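Local coordinates for YusO protein (Bacillus subtilis, PDB 1S3J) that represses the multidrug resistance operon mdtRP by binding directly to its promoter region as a homodimer of the MarR family, at residues A114-A117 and R118-F122; K104-E107 and V108-G111; K21-P24 and E25-S29; S55-A58 and E59-V63. All blocks are in the same frame, centred on the assembly; numbering follows the deposited sequence.

Interaction 1. Residues A114-A117 and R118-F122; sequences AIMA and RYLSF
Met116 and Leu120 meet one turn apart on the last turns of helix 99-120, in the all-helical dimerisation region of this MarR-family repressor. Their side chains run at a slant to one another. Met116 is a selenomethionine. Its chi1 of -173° puts CG beside the carbonyl carbon, on the side of Leu120. CG of Met116 lies 3.5 Å from CD1 of Leu120, which is tight for two carbons. Beyond CG the chain of Met116 bends twice. Underneath, Leu120 N bonds to Met116 O at 2.9 Å.

Ile115 faces two partners. Ile115 CG2 packs at 4.2 Å from CE2 of the Tyr119 ring. Ile115 CG1 lies 4.0 Å from NH1 of Arg118, whose side chain bends at chi3 and brings the guanidinium back beside Ile115. Both polar ends are held by Glu25 of helix 4-32: Arg118 NH1 by a salt bridge, Tyr119 OH by a hydrogen bond. The Met116 and Leu120 side reaches the second subunit, where Gln12 of that chain packs on Met116 and Ile11 of that chain on Leu120.

Arg118 N is shared between Ile115 O and, weakly, Ala114 O. One turn on, Ser121 N bonds to Ala117 O at 3.1 Å. The Tyr119 ring turns an edge to the backbone of the preceding turn. Two carbonyl oxygens, Met116 O and Ile115 O, lie at that edge near the ring plane. The closer touch is at Tyr119 CD2, 3.1 Å from Ile115 O.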
loop_
_atom_site.group_PDB
_atom_site.type_symbol
_atom_site.label_atom_id
_atom_site.label_comp_id
_atom_site.label_asym_id
_atom_site.label_seq_id
_atom_site.Cartn_x
_atom_site.Cartn_y
_atom_site.Cartn_z
ATOM N N ALA A 114 -16.718 6.850 -0.329
ATOM C CA ALA A 114 -17.209 7.529 -1.503
ATOM C C ALA A 114 -16.264 7.371 -2.684
ATOM O O ALA A 114 -16.720 7.225 -3.812
ATOM C CB ALA A 114 -17.449 9.004 -1.197
ATOM N N ILE A 115 -14.956 7.396 -2.435
ATOM C CA ILE A 115 -13.972 7.124 -3.495
ATOM C C ILE A 115 -14.083 5.689 -4.039
ATOM O O ILE A 115 -14.139 5.472 -5.246
ATOM C CB ILE A 115 -12.538 7.385 -2.990
ATOM C CG1 ILE A 115 -12.255 8.887 -2.987
ATOM C CG2 ILE A 115 -11.501 6.662 -3.860
ATOM C CD1 ILE A 115 -11.038 9.312 -2.173
HETATM N N MSE A 116 -14.118 4.717 -3.143
HETATM C CA MSE A 116 -14.197 3.305 -3.530
HETATM C C MSE A 116 -15.466 3.027 -4.310
HETATM O O MSE A 116 -15.439 2.331 -5.311
HETATM C CB MSE A 116 -14.155 2.395 -2.291
HETATM C CG MSE A 116 -14.055 0.901 -2.620
HETATM SE SE MSE A 116 -12.484 0.446 -3.702
HETATM C CE MSE A 116 -11.207 1.632 -2.952
ATOM N N ALA A 117 -16.572 3.606 -3.847
ATOM C CA ALA A 117 -17.892 3.345 -4.404
ATOM C C ALA A 117 -18.056 3.925 -5.804
ATOM O O ALA A 117 -18.958 3.518 -6.515
ATOM C CB ALA A 117 -18.997 3.883 -3.472
ATOM N N ARG A 118 -17.207 4.870 -6.199
ATOM C CA ARG A 118 -17.213 5.347 -7.583
ATOM C C ARG A 118 -16.706 4.256 -8.509
ATOM O O ARG A 118 -17.180 4.113 -9.630
ATOM C CB ARG A 118 -16.359 6.605 -7.762
ATOM C CG ARG A 118 -17.044 7.884 -7.289
ATOM C CD ARG A 118 -16.458 9.195 -7.848
ATOM N NE ARG A 118 -15.188 9.032 -8.562
ATOM C CZ ARG A 118 -13.976 9.029 -7.990
ATOM N NH1 ARG A 118 -13.835 9.157 -6.673
ATOM N NH2 ARG A 118 -12.890 8.884 -8.748
ATOM N N TYR A 119 -15.735 3.491 -8.036
ATOM C CA TYR A 119 -15.231 2.360 -8.799
ATOM C C TYR A 119 -16.200 1.193 -8.729
ATOM O O TYR A 119 -16.565 0.646 -9.747
ATOM C CB TYR A 119 -13.842 1.953 -8.330
ATOM C CG TYR A 119 -12.815 3.025 -8.528
ATOM C CD1 TYR A 119 -12.019 3.059 -9.663
ATOM C CD2 TYR A 119 -12.636 4.016 -7.576
ATOM C CE1 TYR A 119 -11.073 4.073 -9.837
ATOM C CE2 TYR A 119 -11.705 5.021 -7.738
ATOM C CZ TYR A 119 -10.931 5.052 -8.862
ATOM O OH TYR A 119 -10.000 6.057 -9.003
ATOM N N LEU A 120 -16.662 0.860 -7.532
ATOM C CA LEU A 120 -17.495 -0.322 -7.322
ATOM C C LEU A 120 -18.842 -0.237 -8.020
ATOM O O LEU A 120 -19.431 -1.264 -8.348
ATOM C CB LEU A 120 -17.708 -0.565 -5.824
ATOM C CG LEU A 120 -16.431 -0.916 -5.061
ATOM C CD1 LEU A 120 -16.716 -1.107 -3.568
ATOM C CD2 LEU A 120 -15.743 -2.148 -5.657
ATOM N N SER A 121 -19.325 0.979 -8.270
ATOM C CA SER A 121 -20.629 1.157 -8.878
ATOM C C SER A 121 -20.707 0.693 -10.345
ATOM O O SER A 121 -21.810 0.538 -10.855
ATOM C CB SER A 121 -21.100 2.604 -8.749
ATOM O OG SER A 121 -20.233 3.477 -9.442
ATOM N N PHE A 122 -19.553 0.469 -10.997
ATOM C CA PHE A 122 -19.480 -0.117 -12.332
ATOM C C PHE A 122 -19.712 -1.629 -12.311
ATOM O O PHE A 122 -19.813 -2.240 -13.360
ATOM C CB PHE A 122 -18.100 0.125 -12.960
ATOM C CG PHE A 122 -17.848 1.557 -13.378
ATOM C CD1 PHE A 122 -18.133 1.978 -14.672
ATOM C CD2 PHE A 122 -17.310 2.471 -12.487
ATOM C CE1 PHE A 122 -17.879 3.294 -15.061
ATOM C CE2 PHE A 122 -17.073 3.793 -12.869
ATOM C CZ PHE A 122 -17.350 4.199 -14.151
#

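Interaction 2. Residues K104-E107 and V108-G111; sequences KFEE and VLAG
Four successive backbone bonds join residues 104-107 to residues 108-111, each N-H reaching the carbonyl four residues earlier in regular alpha-helical fashion. The helix is 99-120, the long helix that follows the winged helix-turn-helix part of the MarR fold. The shortest of the four runs from Ala110 N to Glu106 O, 2.9 Å with an angle of 161° at the hydrogen.

Phe105 and Leu109 lie side by side and point the same way. Phe105 CZ is 4.1 Å from CD1 of Leu109, which approaches the ring obliquely. CG of Phe105 is anti to the backbone N (chi1 173°), which directs the ring along the helix toward Leu109. The ring is buried against helix 37-49, where it touches Leu40, Leu43 and Ala44. Val108 also packs on Leu40.

Glu106, Lys104 and Glu107 carry the polar contacts. Glu106 bends at chi2, and its OE2 comes to 4.1 Å from CD2 of Leu109, the two side chains slanting across each other. Its other oxygen, OE1, forms a salt bridge with Lys47. Lys104 and Glu107 make a long salt bridge, 3.8 Å from Lys104 NZ to Glu107 OE1. Lys104 NZ also has a hydrogen bond to Gln33 OE1.

Val108 packs closely on the preceding turn. Val108 CG2 stands anti to its own carbonyl carbon and comes to 3.2 Å from Lys104 O.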
loop_
_atom_site.group_PDB
_atom_site.type_symbol
_atom_site.label_atom_id
_atom_site.label_comp_id
_atom_site.label_asym_id
_atom_site.label_seq_id
_atom_site.Cartn_x
_atom_site.Cartn_y
_atom_site.Cartn_z
ATOM N N LYS A 104 -14.227 12.842 13.372
ATOM C CA LYS A 104 -13.145 12.967 12.403
ATOM C C LYS A 104 -12.860 11.623 11.742
ATOM O O LYS A 104 -12.605 11.577 10.533
ATOM C CB LYS A 104 -11.868 13.518 13.048
ATOM C CG LYS A 104 -10.881 14.138 12.062
ATOM C CD LYS A 104 -11.534 15.242 11.247
ATOM C CE LYS A 104 -10.533 16.083 10.547
ATOM N NZ LYS A 104 -11.139 17.351 10.085
ATOM N N PHE A 105 -12.935 10.540 12.522
ATOM C CA PHE A 105 -12.742 9.197 11.980
ATOM C C PHE A 105 -13.846 8.855 10.981
ATOM O O PHE A 105 -13.609 8.103 10.022
ATOM C CB PHE A 105 -12.705 8.136 13.080
ATOM C CG PHE A 105 -12.669 6.731 12.557
ATOM C CD1 PHE A 105 -11.519 6.234 11.947
ATOM C CD2 PHE A 105 -13.788 5.926 12.621
ATOM C CE1 PHE A 105 -11.486 4.938 11.445
ATOM C CE2 PHE A 105 -13.766 4.625 12.116
ATOM C CZ PHE A 105 -12.619 4.130 11.539
ATOM N N GLU A 106 -15.035 9.424 11.201
ATOM C CA GLU A 106 -16.208 9.123 10.375
ATOM C C GLU A 106 -16.159 9.890 9.061
ATOM O O GLU A 106 -16.529 9.362 8.021
ATOM C CB GLU A 106 -17.499 9.437 11.136
ATOM C CG GLU A 106 -18.606 8.415 10.958
ATOM C CD GLU A 106 -18.231 7.026 11.439
ATOM O OE1 GLU A 106 -17.897 6.875 12.636
ATOM O OE2 GLU A 106 -18.284 6.076 10.614
ATOM N N GLU A 107 -15.690 11.135 9.138
ATOM C CA GLU A 107 -15.500 11.995 7.971
ATOM C C GLU A 107 -14.420 11.433 7.040
ATOM O O GLU A 107 -14.576 11.431 5.833
ATOM C CB GLU A 107 -15.118 13.404 8.423
ATOM C CG GLU A 107 -16.235 14.149 9.132
ATOM C CD GLU A 107 -15.845 15.568 9.554
ATOM O OE1 GLU A 107 -14.633 15.905 9.596
ATOM O OE2 GLU A 107 -16.773 16.359 9.853
ATOM N N VAL A 108 -13.334 10.935 7.615
ATOM C CA VAL A 108 -12.270 10.325 6.842
ATOM C C VAL A 108 -12.778 9.025 6.175
ATOM O O VAL A 108 -12.534 8.788 4.991
ATOM C CB VAL A 108 -11.037 10.043 7.726
ATOM C CG1 VAL A 108 -9.994 9.211 6.977
ATOM C CG2 VAL A 108 -10.404 11.355 8.215
ATOM N N LEU A 109 -13.496 8.202 6.930
ATOM C CA LEU A 109 -13.966 6.912 6.417
ATOM C C LEU A 109 -15.008 7.095 5.288
ATOM O O LEU A 109 -14.966 6.392 4.276
ATOM C CB LEU A 109 -14.556 6.075 7.555
ATOM C CG LEU A 109 -14.609 4.555 7.363
ATOM C CD1 LEU A 109 -13.222 3.926 7.504
ATOM C CD2 LEU A 109 -15.593 3.935 8.370
ATOM N N ALA A 110 -15.927 8.043 5.473
ATOM C CA ALA A 110 -16.935 8.351 4.464
ATOM C C ALA A 110 -16.269 8.852 3.196
ATOM O O ALA A 110 -16.669 8.467 2.109
ATOM C CB ALA A 110 -17.948 9.372 4.993
ATOM N N GLY A 111 -15.247 9.694 3.338
ATOM C CA GLY A 111 -14.424 10.102 2.219
ATOM C C GLY A 111 -13.831 8.917 1.460
ATOM O O GLY A 111 -13.876 8.881 0.220
#

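Interaction 3. Residues K21-P24 and E25-S29; sequences KIQP and EMLES
Gln23 O accepts the N-H of Leu27 at 2.9 Å in an almost straight bond, 177° at the hydrogen. Met26 N bonds to Ile22 O at 3.0 Å. These bonds carry helix 4-32 past Pro24. The proline N has no hydrogen to give to the turn before it, and the helix is kinked there. Pro24 O still accepts from Glu28 N.

The side chains of Gln23 and Leu27 cross. The amide of Gln23 turns back at chi2. Gln23 OE1 lies 3.4 Å from CD1 of Leu27, and Gln23 CD is 3.6 Å from the same methyl. This is contact of an amide with an apolar branch, without a polar bond between them.

Ile22 and Met26, a selenomethionine, run side by side in the same direction. CG2 of Ile22 is 3.8 Å from CG of Met26. Met26 CG sits beside its own backbone N (chi1 -52°), and it also closes to 3.0 Å on Ile22 O. Beyond CG the chain of Met26 bends twice.

Glu25 is extended beyond CG, and its carboxylate leaves this helix for Arg118 of helix 99-120. Ile22 and Met26 pack on the same helix, Ile22 on Met116 and Met26 on Arg112. Helix 4-32 thus lies against helix 99-120 in the dimerisation region, next to the second subunit, whose Ala142 touches Lys21.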
loop_
_atom_site.group_PDB
_atom_site.type_symbol
_atom_site.label_atom_id
_atom_site.label_comp_id
_atom_site.label_asym_id
_atom_site.label_seq_id
_atom_site.Cartn_x
_atom_site.Cartn_y
_atom_site.Cartn_z
ATOM N N LYS A 21 -4.187 4.548 -9.117
ATOM C CA LYS A 21 -5.319 5.455 -9.314
ATOM C C LYS A 21 -6.050 5.808 -8.016
ATOM O O LYS A 21 -6.604 6.904 -7.889
ATOM C CB LYS A 21 -6.312 4.807 -10.274
ATOM C CG LYS A 21 -6.784 5.703 -11.394
ATOM C CD LYS A 21 -7.762 4.939 -12.307
ATOM C CE LYS A 21 -7.071 3.941 -13.268
ATOM N NZ LYS A 21 -6.278 4.609 -14.345
ATOM N N ILE A 22 -6.083 4.874 -7.068
ATOM C CA ILE A 22 -6.912 5.023 -5.873
ATOM C C ILE A 22 -6.088 5.521 -4.700
ATOM O O ILE A 22 -6.585 6.303 -3.897
ATOM C CB ILE A 22 -7.637 3.701 -5.515
ATOM C CG1 ILE A 22 -8.790 3.441 -6.481
ATOM C CG2 ILE A 22 -8.223 3.736 -4.097
ATOM C CD1 ILE A 22 -9.222 1.972 -6.546
ATOM N N GLN A 23 -4.839 5.082 -4.608
ATOM C CA GLN A 23 -3.954 5.503 -3.521
ATOM C C GLN A 23 -3.783 7.018 -3.426
ATOM O O GLN A 23 -4.044 7.571 -2.361
ATOM C CB GLN A 23 -2.591 4.810 -3.586
ATOM C CG GLN A 23 -1.771 4.976 -2.328
ATOM C CD GLN A 23 -0.464 5.726 -2.551
ATOM O OE1 GLN A 23 -0.407 6.705 -3.323
ATOM N NE2 GLN A 23 0.593 5.274 -1.871
ATOM N N PRO A 24 -3.373 7.698 -4.499
ATOM C CA PRO A 24 -3.272 9.166 -4.455
ATOM C C PRO A 24 -4.579 9.833 -4.008
ATOM O O PRO A 24 -4.531 10.800 -3.247
ATOM C CB PRO A 24 -2.942 9.547 -5.904
ATOM C CG PRO A 24 -2.284 8.336 -6.458
ATOM C CD PRO A 24 -2.984 7.167 -5.819
ATOM N N GLU A 25 -5.721 9.312 -4.456
ATOM C CA GLU A 25 -7.007 9.895 -4.087
ATOM C C GLU A 25 -7.281 9.739 -2.593
ATOM O O GLU A 25 -7.790 10.659 -1.959
ATOM C CB GLU A 25 -8.145 9.277 -4.901
ATOM C CG GLU A 25 -8.970 10.283 -5.676
ATOM C CD GLU A 25 -10.049 9.621 -6.515
ATOM O OE1 GLU A 25 -9.747 8.631 -7.222
ATOM O OE2 GLU A 25 -11.201 10.101 -6.469
HETATM N N MSE A 26 -6.937 8.576 -2.044
HETATM C CA MSE A 26 -7.075 8.326 -0.615
HETATM C C MSE A 26 -6.154 9.274 0.148
HETATM O O MSE A 26 -6.606 9.990 1.026
HETATM C CB MSE A 26 -6.734 6.876 -0.237
HETATM C CG MSE A 26 -7.455 5.788 -1.028
HETATM SE SE MSE A 26 -9.036 5.109 -0.148
HETATM C CE MSE A 26 -10.139 6.494 -0.589
ATOM N N LEU A 27 -4.869 9.278 -0.199
ATOM C CA LEU A 27 -3.880 10.147 0.461
ATOM C C LEU A 27 -4.252 11.624 0.430
ATOM O O LEU A 27 -4.032 12.323 1.402
ATOM C CB LEU A 27 -2.491 9.989 -0.159
ATOM C CG LEU A 27 -1.763 8.660 0.068
ATOM C CD1 LEU A 27 -0.356 8.716 -0.533
ATOM C CD2 LEU A 27 -1.703 8.281 1.540
ATOM N N GLU A 28 -4.810 12.098 -0.677
ATOM C CA GLU A 28 -5.139 13.518 -0.811
ATOM C C GLU A 28 -6.333 13.866 0.091
ATOM O O GLU A 28 -6.367 14.937 0.693
ATOM C CB GLU A 28 -5.402 13.867 -2.291
ATOM C CG GLU A 28 -5.885 15.286 -2.586
ATOM C CD GLU A 28 -6.639 15.384 -3.910
ATOM O OE1 GLU A 28 -7.673 16.102 -3.964
ATOM O OE2 GLU A 28 -6.215 14.734 -4.902
ATOM N N SER A 29 -7.293 12.950 0.184
ATOM C CA SER A 29 -8.480 13.119 1.027
ATOM C C SER A 29 -8.130 13.133 2.516
ATOM O O SER A 29 -8.763 13.841 3.304
ATOM C CB SER A 29 -9.484 11.996 0.760
ATOM O OG SER A 29 -10.595 12.081 1.635
#

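Interaction 4. Residues S55-A58 and E59-V63; sequences SEIA and ERMEV
The flat guanidinium of Arg60 turns an edge toward Glu56 O, which lies in its plane. Arg60 NE is 3.9 Å from Glu56 O, too far for a bond, and Arg60 CD is nearer to it at 3.4 Å. The aliphatic part of the side chain therefore does the touching, bent at chi2 as it runs past the carbonyl. The real grip on Glu56 O is the backbone N of Arg60, 3.0 Å and nearly straight at 166°. Glu56 OE1 accepts a hydrogen bond from Lys53 N.

Helix 54-61 is the first helix of the predicted helix-turn-helix motif. On its buried side Ile57 and Met61, a selenomethionine, lie alongside each other and point the same way. CG2 of Ile57 is 3.7 Å from SE of Met61. Met61 CG is anti to its carbonyl carbon (chi1 -62°), which places it 3.3 Å from Ile57 O. Ile57 packs on Val42 of helix 37-49 and Val68 of helix 65-77; Met61 packs on Ala38 and Phe41 of the first and Met71 of the second.

The helix ends in a Schellman motif. Glu62 has positive phi, and Val63 N returns to Ala58 O at 3.1 Å. Met61 N adds a weak bond to the same oxygen. Val63 CG2 lies 4.0 Å from Ala58 O.

Apolar contact and backbone bonds hold the end of the helix where the chain turns toward helix 65-77. The charged ends of Glu56 and Arg60 do not meet: Glu56 OE2 and Arg60 NH2 stay 5.1 Å apart, and any attraction is probably modest.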
loop_
_atom_site.group_PDB
_atom_site.type_symbol
_atom_site.label_atom_id
_atom_site.label_comp_id
_atom_site.label_asym_id
_atom_site.label_seq_id
_atom_site.Cartn_x
_atom_site.Cartn_y
_atom_site.Cartn_z
ATOM N N SER A 55 0.690 0.358 24.845
ATOM C CA SER A 55 1.463 -0.845 24.509
ATOM C C SER A 55 0.718 -1.809 23.583
ATOM O O SER A 55 1.348 -2.603 22.865
ATOM C CB SER A 55 1.891 -1.588 25.787
ATOM O OG SER A 55 0.814 -2.273 26.382
ATOM N N GLU A 56 -0.613 -1.762 23.614
ATOM C CA GLU A 56 -1.429 -2.612 22.764
ATOM C C GLU A 56 -1.383 -2.106 21.327
ATOM O O GLU A 56 -1.193 -2.878 20.402
ATOM C CB GLU A 56 -2.883 -2.670 23.257
ATOM C CG GLU A 56 -3.085 -3.519 24.510
ATOM C CD GLU A 56 -4.533 -3.539 24.976
ATOM O OE1 GLU A 56 -5.146 -2.455 25.140
ATOM O OE2 GLU A 56 -5.069 -4.647 25.167
ATOM N N ILE A 57 -1.575 -0.806 21.150
ATOM C CA ILE A 57 -1.485 -0.184 19.825
ATOM C C ILE A 57 -0.095 -0.390 19.240
ATOM O O ILE A 57 0.037 -0.736 18.077
ATOM C CB ILE A 57 -1.822 1.315 19.915
ATOM C CG1 ILE A 57 -3.323 1.481 20.118
ATOM C CG2 ILE A 57 -1.379 2.058 18.667
ATOM C CD1 ILE A 57 -3.748 2.902 20.343
ATOM N N ALA A 58 0.935 -0.183 20.056
ATOM C CA ALA A 58 2.307 -0.359 19.606
ATOM C C ALA A 58 2.476 -1.761 19.043
ATOM O O ALA A 58 3.044 -1.937 17.979
ATOM C CB ALA A 58 3.279 -0.117 20.746
ATOM N N GLU A 59 1.931 -2.739 19.759
ATOM C CA GLU A 59 2.001 -4.154 19.396
ATOM C C GLU A 59 1.344 -4.425 18.043
ATOM O O GLU A 59 1.962 -5.033 17.171
ATOM C CB GLU A 59 1.306 -4.977 20.485
ATOM C CG GLU A 59 1.717 -6.430 20.618
ATOM C CD GLU A 59 1.152 -7.073 21.886
ATOM O OE1 GLU A 59 0.434 -6.377 22.655
ATOM O OE2 GLU A 59 1.431 -8.275 22.127
ATOM N N ARG A 60 0.100 -3.970 17.876
ATOM C CA ARG A 60 -0.643 -4.179 16.629
ATOM C C ARG A 60 0.038 -3.497 15.439
ATOM O O ARG A 60 -0.055 -3.975 14.308
ATOM C CB ARG A 60 -2.081 -3.660 16.737
ATOM C CG ARG A 60 -2.978 -4.447 17.684
ATOM C CD ARG A 60 -3.928 -3.569 18.492
ATOM N NE ARG A 60 -4.650 -4.337 19.504
ATOM C CZ ARG A 60 -5.855 -4.879 19.339
ATOM N NH1 ARG A 60 -6.513 -4.756 18.186
ATOM N NH2 ARG A 60 -6.409 -5.557 20.340
HETATM N N MSE A 61 0.711 -2.380 15.698
HETATM C CA MSE A 61 1.380 -1.621 14.644
HETATM C C MSE A 61 2.833 -2.048 14.445
HETATM O O MSE A 61 3.478 -1.598 13.501
HETATM C CB MSE A 61 1.317 -0.133 14.961
HETATM C CG MSE A 61 -0.091 0.380 15.009
HETATM SE SE MSE A 61 -0.189 2.287 15.221
HETATM C CE MSE A 61 0.321 2.835 13.373
ATOM N N GLU A 62 3.331 -2.908 15.335
ATOM C CA GLU A 62 4.730 -3.347 15.356
ATOM C C GLU A 62 5.688 -2.156 15.299
ATOM O O GLU A 62 6.566 -2.066 14.433
ATOM C CB GLU A 62 4.998 -4.405 14.266
ATOM C CG GLU A 62 4.096 -5.637 14.429
ATOM C CD GLU A 62 4.422 -6.786 13.494
ATOM O OE1 GLU A 62 3.900 -6.805 12.351
ATOM O OE2 GLU A 62 5.181 -7.688 13.917
ATOM N N VAL A 63 5.480 -1.240 16.239
ATOM C CA VAL A 63 6.351 -0.093 16.446
ATOM C C VAL A 63 6.597 0.091 17.944
ATOM O O VAL A 63 5.954 -0.545 18.766
ATOM C CB VAL A 63 5.736 1.195 15.870
ATOM C CG1 VAL A 63 5.498 1.055 14.365
ATOM C CG2 VAL A 63 4.427 1.563 16.602
#

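Overall arrangement
From the N terminus the order is interaction 3 on helix 4-32, interaction 4 on helix 54-61, then interactions 2 and 1 on helix 99-120. Each joins adjoining turns of one stretch, so none closes a long loop. They follow in series, and none nests or crosses. Interactions 1 and 3 touch and join helices 4-32 and 99-120 in the dimerisation region. Interaction 2 lies nearer the DNA-binding part, with its centre about 16 Å from that of interaction 1, and packs on helix 37-49. Interaction 4 packs on other residues of the same helix, its centre about 32 Å from that of interaction 1.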